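Local coordinates for protein aminopeptidase (Aneurinibacillus sp. AM-1, PDB 5IB9) that probably works as a zinc-dependent aminopeptidase that removes residues from the N-terminal ends of peptide chains, at residues 101-109 / 123-133; 223-231 / 240-248. One frame throughout, in Å; residues are numbered along the deposited sequence.

Interaction 1 comes first along the chain and is complete before interaction 2 begins. Both its segments fall in the protease-associated (PA) domain, where the turn leading into helix 105-109 packs against the loop leading into helix 127-136 and the helix as far as Asn133. Interaction 2 lies in the M28 peptidase portion and joins strand 222-228 to helix 238-256 beside two bound zinc ions and the inhibitor. The two centres are 35 Å apart and the nearest atoms about 16 Å apart, so the contacts do not touch. Interaction 1 thus belongs to the architecture of the accessory domain, away from the annotated sites, whereas interaction 2 forms part of the metal centre itself.

Interaction 1. Residues 101-109 / 123-133; sequences GLGTTADVA and GNISFADKVRN
Lys130 lays its side chain along the carbonyl of Leu102, with CG 3.4 Å from Leu102 O, and then folds its end back onto the same oxygen. The chain is extended as far as CE and bends only at the last torsion (chi4 -59°), which brings NZ to 2.8 Å from Leu102 O, the donor lying 17° out of the carbonyl plane. The ammonium group also donates to Gly123 O, this time in the carbonyl plane and on a lone pair, and outside the two segments to Gln121 O at the end of strand 117-121. Gly123 O is shared, because Ile125 N donates to it as well, closing a gamma turn at Asn124.

Leu102 CB lies beside the ammonium group, 4.1 Å from Lys130 NZ. Gly103 follows with no side chain, which suits the site: a CB there would press on Lys130 CG. Ile125 also reaches across, its CG1 set between backbone N and carbonyl carbon (chi1 59°), and CD1 rests 3.8 Å from Thr104 CA. Farther along the helix, Asn133 CB sits 3.3 Å from Gly103 O, while Val108 CG2 meets Asn133 O at 3.6 Å. The turn is braced internally, since Thr104 OG1 caps the short helix by accepting from Asp107 N, and Asp107 OD1 takes Leu102 N.

Shortening the Lys130 side chain to an alanine is likely to take the shared donor from the carbonyls of Leu102, Gly123 and Gln121, leaving Gly123 O with Ile125 N, and to open a gap beside Gly103. Within this PA domain, a buried ammonium group held by main-chain oxygens ties the turn before helix 105-109 to the segment entering helix 127-136; the gathered carbonyl dipoles are likely to help stabilise its positive charge.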
loop_
_atom_site.group_PDB
_atom_site.type_symbol
_atom_site.label_atom_id
_atom_site.label_comp_id
_atom_site.label_asym_id
_atom_site.label_seq_id
_atom_site.Cartn_x
_atom_site.Cartn_y
_atom_site.Cartn_z
ATOM N N GLY A 101 19.542 -11.295 25.553
ATOM C CA GLY A 101 18.685 -12.474 25.368
ATOM C C GLY A 101 18.155 -12.512 23.955
ATOM O O GLY A 101 18.917 -12.315 23.021
ATOM N N LEU A 102 16.872 -12.843 23.801
ATOM C CA LEU A 102 16.218 -12.892 22.458
ATOM C C LEU A 102 15.750 -11.507 21.973
ATOM O O LEU A 102 15.274 -11.369 20.842
ATOM C CB LEU A 102 15.022 -13.872 22.441
ATOM C CG LEU A 102 15.088 -15.401 22.436
ATOM C CD1 LEU A 102 16.347 -16.030 21.782
ATOM C CD2 LEU A 102 14.770 -15.979 23.855
ATOM N N GLY A 103 15.865 -10.494 22.830
ATOM C CA GLY A 103 15.525 -9.123 22.458
ATOM C C GLY A 103 14.043 -8.738 22.463
ATOM O O GLY A 103 13.677 -7.727 21.849
ATOM N N THR A 104 13.202 -9.488 23.188
ATOM C CA THR A 104 11.770 -9.142 23.377
ATOM C C THR A 104 11.650 -7.834 24.141
ATOM O O THR A 104 12.644 -7.334 24.642
ATOM C CB THR A 104 11.037 -10.210 24.204
ATOM O OG1 THR A 104 11.414 -10.059 25.588
ATOM C CG2 THR A 104 11.394 -11.609 23.711
ATOM N N THR A 105 10.448 -7.273 24.268
ATOM C CA THR A 105 10.315 -6.018 25.026
ATOM C C THR A 105 10.657 -6.244 26.507
ATOM O O THR A 105 11.191 -5.341 27.181
ATOM C CB THR A 105 8.931 -5.379 24.866
ATOM O OG1 THR A 105 8.018 -6.358 24.355
ATOM C CG2 THR A 105 9.012 -4.192 23.879
ATOM N N ALA A 106 10.373 -7.467 26.978
ATOM C CA ALA A 106 10.773 -7.938 28.313
ATOM C C ALA A 106 12.302 -7.933 28.408
ATOM O O ALA A 106 12.888 -7.169 29.192
ATOM C CB ALA A 106 10.208 -9.363 28.589
ATOM N N ASP A 107 12.929 -8.768 27.570
ATOM C CA ASP A 107 14.375 -8.980 27.571
ATOM C C ASP A 107 15.200 -7.680 27.646
ATOM O O ASP A 107 16.283 -7.680 28.228
ATOM C CB ASP A 107 14.804 -9.878 26.392
ATOM C CG ASP A 107 14.522 -11.389 26.625
ATOM O OD1 ASP A 107 15.035 -12.236 25.839
ATOM O OD2 ASP A 107 13.790 -11.755 27.575
ATOM N N VAL A 108 14.677 -6.574 27.117
ATOM C CA VAL A 108 15.448 -5.316 27.030
ATOM C C VAL A 108 15.069 -4.179 28.000
ATOM O O VAL A 108 15.841 -3.216 28.167
ATOM C CB VAL A 108 15.483 -4.720 25.569
ATOM C CG1 VAL A 108 16.065 -5.729 24.558
ATOM C CG2 VAL A 108 14.097 -4.195 25.137
ATOM N N ALA A 109 13.882 -4.264 28.608
ATOM C CA ALA A 109 13.415 -3.213 29.533
ATOM C C ALA A 109 14.371 -3.030 30.723
ATOM O O ALA A 109 14.727 -1.893 31.083
ATOM C CB ALA A 109 11.990 -3.494 30.013
ATOM N N GLY A 123 15.897 -15.850 17.329
ATOM C CA GLY A 123 14.795 -16.725 17.683
ATOM C C GLY A 123 13.538 -16.012 18.096
ATOM O O GLY A 123 13.568 -14.844 18.507
ATOM N N ASN A 124 12.412 -16.722 17.956
ATOM C CA ASN A 124 11.093 -16.289 18.462
ATOM C C ASN A 124 10.412 -15.103 17.780
ATOM O O ASN A 124 9.259 -15.231 17.377
ATOM C CB ASN A 124 11.101 -16.026 19.965
ATOM C CG ASN A 124 11.241 -17.283 20.798
ATOM O OD1 ASN A 124 10.611 -17.392 21.857
ATOM N ND2 ASN A 124 12.088 -18.224 20.356
ATOM N N ILE A 125 11.089 -13.954 17.704
ATOM C CA ILE A 125 10.543 -12.720 17.121
ATOM C C ILE A 125 11.345 -12.303 15.858
ATOM O O ILE A 125 12.379 -12.917 15.559
ATOM C CB ILE A 125 10.402 -11.556 18.169
ATOM C CG1 ILE A 125 11.757 -11.167 18.822
ATOM C CG2 ILE A 125 9.385 -11.907 19.230
ATOM C CD1 ILE A 125 11.646 -9.878 19.610
ATOM N N SER A 126 10.846 -11.311 15.092
ATOM C CA SER A 126 11.462 -10.994 13.779
ATOM C C SER A 126 12.788 -10.315 14.044
ATOM O O SER A 126 12.890 -9.638 15.097
ATOM C CB SER A 126 10.596 -10.037 12.949
ATOM O OG SER A 126 10.226 -8.892 13.684
ATOM N N PHE A 127 13.761 -10.473 13.139
ATOM C CA PHE A 127 14.967 -9.596 13.158
ATOM C C PHE A 127 14.607 -8.123 13.300
ATOM O O PHE A 127 15.171 -7.393 14.109
ATOM C CB PHE A 127 15.827 -9.752 11.939
ATOM C CG PHE A 127 16.343 -11.115 11.720
ATOM C CD1 PHE A 127 16.112 -11.761 10.500
ATOM C CD2 PHE A 127 17.107 -11.768 12.706
ATOM C CE1 PHE A 127 16.613 -13.037 10.260
ATOM C CE2 PHE A 127 17.617 -13.043 12.483
ATOM C CZ PHE A 127 17.369 -13.696 11.263
ATOM N N ALA A 128 13.673 -7.646 12.484
ATOM C CA ALA A 128 13.107 -6.304 12.666
ATOM C C ALA A 128 12.737 -5.898 14.100
ATOM O O ALA A 128 13.074 -4.805 14.549
ATOM C CB ALA A 128 11.845 -6.153 11.750
ATOM N N ASP A 129 11.967 -6.729 14.802
ATOM C CA ASP A 129 11.546 -6.340 16.141
ATOM C C ASP A 129 12.675 -6.299 17.195
ATOM O O ASP A 129 12.703 -5.421 18.030
ATOM C CB ASP A 129 10.444 -7.254 16.642
ATOM C CG ASP A 129 9.046 -6.778 16.218
ATOM O OD1 ASP A 129 8.113 -7.585 16.444
ATOM O OD2 ASP A 129 8.888 -5.628 15.693
ATOM N N LYS A 130 13.592 -7.245 17.094
ATOM C CA LYS A 130 14.818 -7.277 17.929
ATOM C C LYS A 130 15.550 -5.990 17.753
ATOM O O LYS A 130 15.910 -5.367 18.735
ATOM C CB LYS A 130 15.712 -8.442 17.529
ATOM C CG LYS A 130 15.181 -9.818 17.865
ATOM C CD LYS A 130 15.981 -10.829 17.049
ATOM C CE LYS A 130 15.519 -12.331 17.126
ATOM N NZ LYS A 130 15.560 -12.876 18.531
ATOM N N VAL A 131 15.747 -5.537 16.507
ATOM C CA VAL A 131 16.434 -4.255 16.289
ATOM C C VAL A 131 15.637 -3.072 16.887
ATOM O O VAL A 131 16.194 -2.154 17.546
ATOM C CB VAL A 131 16.792 -4.057 14.793
ATOM C CG1 VAL A 131 17.401 -2.689 14.559
ATOM C CG2 VAL A 131 17.753 -5.143 14.351
ATOM N N ARG A 132 14.331 -3.011 16.605
ATOM C CA ARG A 132 13.548 -1.890 17.138
ATOM C C ARG A 132 13.471 -1.894 18.682
ATOM O O ARG A 132 13.602 -0.846 19.321
ATOM C CB ARG A 132 12.125 -1.902 16.539
ATOM C CG ARG A 132 11.995 -1.262 15.155
ATOM C CD ARG A 132 10.507 -1.222 14.753
ATOM N NE ARG A 132 10.043 -2.579 14.515
ATOM C CZ ARG A 132 9.820 -3.097 13.305
ATOM N NH1 ARG A 132 9.970 -2.353 12.188
ATOM N NH2 ARG A 132 9.427 -4.373 13.206
ATOM N N ASN A 133 13.299 -3.068 19.275
ATOM C CA ASN A 133 13.251 -3.167 20.756
ATOM C C ASN A 133 14.530 -2.611 21.410
ATOM O O ASN A 133 14.455 -1.837 22.376
ATOM C CB ASN A 133 12.988 -4.601 21.216
ATOM C CG ASN A 133 11.604 -5.135 20.784
ATOM O OD1 ASN A 133 11.427 -6.356 20.643
ATOM N ND2 ASN A 133 10.664 -4.225 20.498
#

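Interaction 2. Residues 223-231 / 240-248. With ZN (zinc ion), chain C; ZN (zinc ion), chain B; BES (2-(3-amino-2-hydroxy-4-phenyl-butyrylamino)-4-methyl-pentanoic acid), chain H.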
loop_
_atom_site.group_PDB
_atom_site.type_symbol
_atom_site.label_atom_id
_atom_site.label_comp_id
_atom_site.label_asym_id
_atom_site.label_seq_id
_atom_site.Cartn_x
_atom_site.Cartn_y
_atom_site.Cartn_z
ATOM N N ILE A 223 -10.513 -18.013 -11.126
ATOM C CA ILE A 223 -9.334 -18.736 -10.616
ATOM C C ILE A 223 -8.111 -17.900 -11.043
ATOM O O ILE A 223 -8.014 -17.440 -12.144
ATOM C CB ILE A 223 -9.216 -20.132 -11.232
ATOM C CG1 ILE A 223 -10.309 -20.917 -10.597
ATOM C CG2 ILE A 223 -7.896 -20.695 -10.743
ATOM C CD1 ILE A 223 -10.470 -22.361 -11.177
ATOM N N ILE A 224 -7.179 -17.728 -10.075
ATOM C CA ILE A 224 -5.822 -17.071 -10.287
ATOM C C ILE A 224 -4.769 -18.135 -10.320
ATOM O O ILE A 224 -4.782 -19.086 -9.484
ATOM C CB ILE A 224 -5.563 -16.073 -9.194
ATOM C CG1 ILE A 224 -6.664 -14.967 -9.199
ATOM C CG2 ILE A 224 -4.248 -15.442 -9.395
ATOM C CD1 ILE A 224 -6.545 -13.977 -8.017
ATOM N N ILE A 225 -3.942 -18.061 -11.385
ATOM C CA ILE A 225 -2.696 -18.950 -11.453
ATOM C C ILE A 225 -1.575 -17.968 -11.433
ATOM O O ILE A 225 -1.475 -17.124 -12.358
ATOM C CB ILE A 225 -2.735 -19.772 -12.740
ATOM C CG1 ILE A 225 -4.028 -20.646 -12.894
ATOM C CG2 ILE A 225 -1.507 -20.683 -12.821
ATOM C CD1 ILE A 225 -5.186 -19.886 -13.628
ATOM N N GLY A 226 -0.713 -18.114 -10.450
ATOM C CA GLY A 226 0.377 -17.117 -10.247
ATOM C C GLY A 226 1.782 -17.779 -10.176
ATOM O O GLY A 226 1.932 -18.976 -9.911
ATOM N N SER A 227 2.758 -16.897 -10.320
ATOM C CA SER A 227 4.206 -17.197 -10.142
ATOM C C SER A 227 4.836 -15.862 -9.955
ATOM O O SER A 227 4.186 -14.818 -10.077
ATOM C CB SER A 227 4.796 -17.964 -11.367
ATOM O OG SER A 227 4.443 -17.205 -12.556
ATOM N N HIS A 228 6.130 -15.830 -9.637
ATOM C CA HIS A 228 6.868 -14.543 -9.548
ATOM C C HIS A 228 8.037 -14.503 -10.520
ATOM O O HIS A 228 8.676 -15.542 -10.784
ATOM C CB HIS A 228 7.359 -14.227 -8.078
ATOM C CG HIS A 228 8.422 -15.168 -7.521
ATOM N ND1 HIS A 228 9.788 -14.850 -7.591
ATOM C CD2 HIS A 228 8.291 -16.253 -6.755
ATOM C CE1 HIS A 228 10.447 -15.833 -6.927
ATOM N NE2 HIS A 228 9.568 -16.689 -6.445
ATOM N N HIS A 229 8.248 -13.313 -11.064
ATOM C CA HIS A 229 9.281 -13.164 -12.115
ATOM C C HIS A 229 10.600 -12.556 -11.711
ATOM O O HIS A 229 11.453 -12.492 -12.551
ATOM C CB HIS A 229 8.689 -12.427 -13.362
ATOM C CG HIS A 229 8.001 -11.126 -13.045
ATOM N ND1 HIS A 229 8.495 -10.018 -12.397
ATOM C CD2 HIS A 229 6.701 -10.858 -13.332
ATOM C CE1 HIS A 229 7.513 -9.089 -12.296
ATOM N NE2 HIS A 229 6.440 -9.602 -12.903
ATOM N N ASP A 230 10.719 -12.237 -10.431
ATOM C CA ASP A 230 12.032 -11.758 -9.917
ATOM C C ASP A 230 12.791 -12.915 -9.260
ATOM O O ASP A 230 12.216 -13.966 -8.907
ATOM C CB ASP A 230 11.826 -10.673 -8.874
ATOM C CG ASP A 230 11.097 -11.112 -7.620
ATOM O OD1 ASP A 230 10.040 -11.829 -7.677
ATOM O OD2 ASP A 230 11.583 -10.760 -6.523
ATOM N N SER A 231 14.119 -12.649 -9.176
ATOM C CA SER A 231 14.960 -13.631 -8.436
ATOM C C SER A 231 15.865 -12.875 -7.495
ATOM O O SER A 231 15.889 -11.667 -7.502
ATOM C CB SER A 231 15.784 -14.512 -9.402
ATOM O OG SER A 231 16.779 -13.712 -10.036
ATOM N N ASP A 240 13.811 -20.812 -9.270
ATOM C CA ASP A 240 13.169 -19.864 -8.360
ATOM C C ASP A 240 13.179 -18.515 -9.072
ATOM O O ASP A 240 14.110 -17.746 -8.840
ATOM C CB ASP A 240 13.928 -19.752 -6.957
ATOM C CG ASP A 240 13.194 -18.998 -5.918
ATOM O OD1 ASP A 240 11.909 -18.677 -6.318
ATOM O OD2 ASP A 240 13.577 -18.495 -4.766
ATOM N N ASP A 241 12.200 -18.083 -9.913
ATOM C CA ASP A 241 10.978 -18.816 -10.157
ATOM C C ASP A 241 10.683 -18.710 -11.627
ATOM O O ASP A 241 9.511 -18.678 -12.028
ATOM C CB ASP A 241 9.804 -18.304 -9.307
ATOM C CG ASP A 241 8.616 -19.250 -9.425
ATOM O OD1 ASP A 241 8.703 -20.449 -9.757
ATOM O OD2 ASP A 241 7.437 -18.697 -9.159
ATOM N N ALA A 242 11.734 -18.786 -12.502
ATOM C CA ALA A 242 11.374 -18.961 -13.923
ATOM C C ALA A 242 10.567 -20.179 -14.243
ATOM O O ALA A 242 9.719 -20.146 -15.166
ATOM C CB ALA A 242 12.621 -18.848 -14.874
ATOM N N SER A 243 10.768 -21.267 -13.495
ATOM C CA SER A 243 9.993 -22.436 -13.658
ATOM C C SER A 243 8.502 -22.148 -13.540
ATOM O O SER A 243 7.734 -22.557 -14.394
ATOM C CB SER A 243 10.433 -23.523 -12.634
ATOM O OG SER A 243 10.081 -23.158 -11.317
ATOM N N GLY A 244 8.123 -21.473 -12.467
ATOM C CA GLY A 244 6.707 -21.175 -12.289
ATOM C C GLY A 244 6.163 -20.223 -13.361
ATOM O O GLY A 244 5.049 -20.364 -13.738
ATOM N N VAL A 245 6.978 -19.271 -13.770
ATOM C CA VAL A 245 6.558 -18.354 -14.869
ATOM C C VAL A 245 6.315 -19.194 -16.124
ATOM O O VAL A 245 5.292 -18.972 -16.817
ATOM C CB VAL A 245 7.640 -17.352 -15.124
ATOM C CG1 VAL A 245 7.262 -16.588 -16.450
ATOM C CG2 VAL A 245 7.746 -16.342 -13.941
ATOM N N ALA A 246 7.233 -20.141 -16.377
ATOM C CA ALA A 246 7.069 -20.941 -17.568
ATOM C C ALA A 246 5.810 -21.813 -17.586
ATOM O O ALA A 246 5.098 -21.950 -18.602
ATOM C CB ALA A 246 8.299 -21.894 -17.724
ATOM N N VAL A 247 5.480 -22.383 -16.395
ATOM C CA VAL A 247 4.182 -23.159 -16.272
ATOM C C VAL A 247 2.969 -22.230 -16.375
ATOM O O VAL A 247 2.001 -22.546 -17.005
ATOM C CB VAL A 247 4.142 -23.964 -14.954
ATOM C CG1 VAL A 247 2.830 -24.761 -14.819
ATOM C CG2 VAL A 247 5.354 -24.958 -14.966
ATOM N N THR A 248 3.085 -21.033 -15.812
ATOM C CA THR A 248 2.007 -20.032 -15.879
ATOM C C THR A 248 1.713 -19.667 -17.367
ATOM O O THR A 248 0.562 -19.730 -17.764
ATOM C CB THR A 248 2.340 -18.789 -15.077
ATOM O OG1 THR A 248 2.469 -19.139 -13.685
ATOM C CG2 THR A 248 1.160 -17.738 -15.152
HETATM ZN ZN ZN C . 10.180 -18.290 -5.361
HETATM ZN ZN ZN B . 13.079 -17.252 -3.629
HETATM N N2 BES H . 10.313 -19.957 -3.411
HETATM C C1 BES H . 10.679 -19.247 -2.186
HETATM C C6 BES H . 9.864 -19.832 -1.035
HETATM C C7 BES H . 10.188 -21.245 -0.560
HETATM C C8 BES H . 11.511 -21.747 -0.481
HETATM C C12 BES H . 9.110 -22.060 -0.150
HETATM C C9 BES H . 11.731 -23.053 0.005
HETATM C C11 BES H . 9.333 -23.379 0.334
HETATM C C10 BES H . 10.649 -23.865 0.400
HETATM C C2 BES H . 10.416 -17.745 -2.352
HETATM O O2 BES H . 10.990 -17.504 -3.635
HETATM C C3 BES H . 11.217 -17.079 -1.286
HETATM O O3 BES H . 12.438 -17.159 -1.355
HETATM N N1 BES H . 10.574 -16.537 -0.310
HETATM C C4 BES H . 11.326 -15.945 0.800
HETATM C C13 BES H . 10.237 -15.418 1.718
HETATM C C14 BES H . 9.371 -14.312 1.105
HETATM C C15 BES H . 8.463 -13.870 2.246
HETATM C C16 BES H . 10.150 -13.150 0.486
HETATM C C5 BES H . 12.075 -16.970 1.643
HETATM O O1 BES H . 13.003 -16.569 2.404
HETATM O O4 BES H . 11.794 -18.182 1.618
HETATM O O HOH W 1 11.353 -15.579 -10.962
#
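His228 and Asp240 meet at a zinc ion, which His228 NE2 and Asp240 OD1 each bind at 2.0 Å, with ring and carboxylate planes 85° apart. The other oxygen, Asp240 OD2, binds the second zinc at 1.8 Å, making this carboxylate a bridge. Asp301 also binds the first metal, Glu273 and His371 the second, and O2 of the inhibitor (bestatin) lies 2.1 Å from each.

The imidazole is held from several directions. Its CG stands between backbone N and carbonyl carbon (chi1 67°), swinging the ring back to the helix, where Asp241 CB covers one face in a CH-pi contact, 3.4 Å from the centroid. ND1 makes weak bonds to Asp230 O and OD1, and the Asp230 carboxylate also accepts from the backbone of Glu272 and Glu273.

Farther out, Asp241 OD2 takes His228 N in a nearly straight bond (3.2 Å, 172°), while OD1 accepts from Gly244 N in an Asx motif. A water joins the carbonyls of His228 and Asp230 to Asp241 N. Ser227 OG donates to Thr248 OG1 at 3.0 Å, and the threonine hydroxyl in turn donates to Gly244 O. Gly244, where a CB would crowd Ser227 CB, allows this close approach.

A strand-end histidine and a bridging aspartate, with the cis peptide between Asp240 and Asp241, are typical of the two-zinc M28 aminopeptidase site.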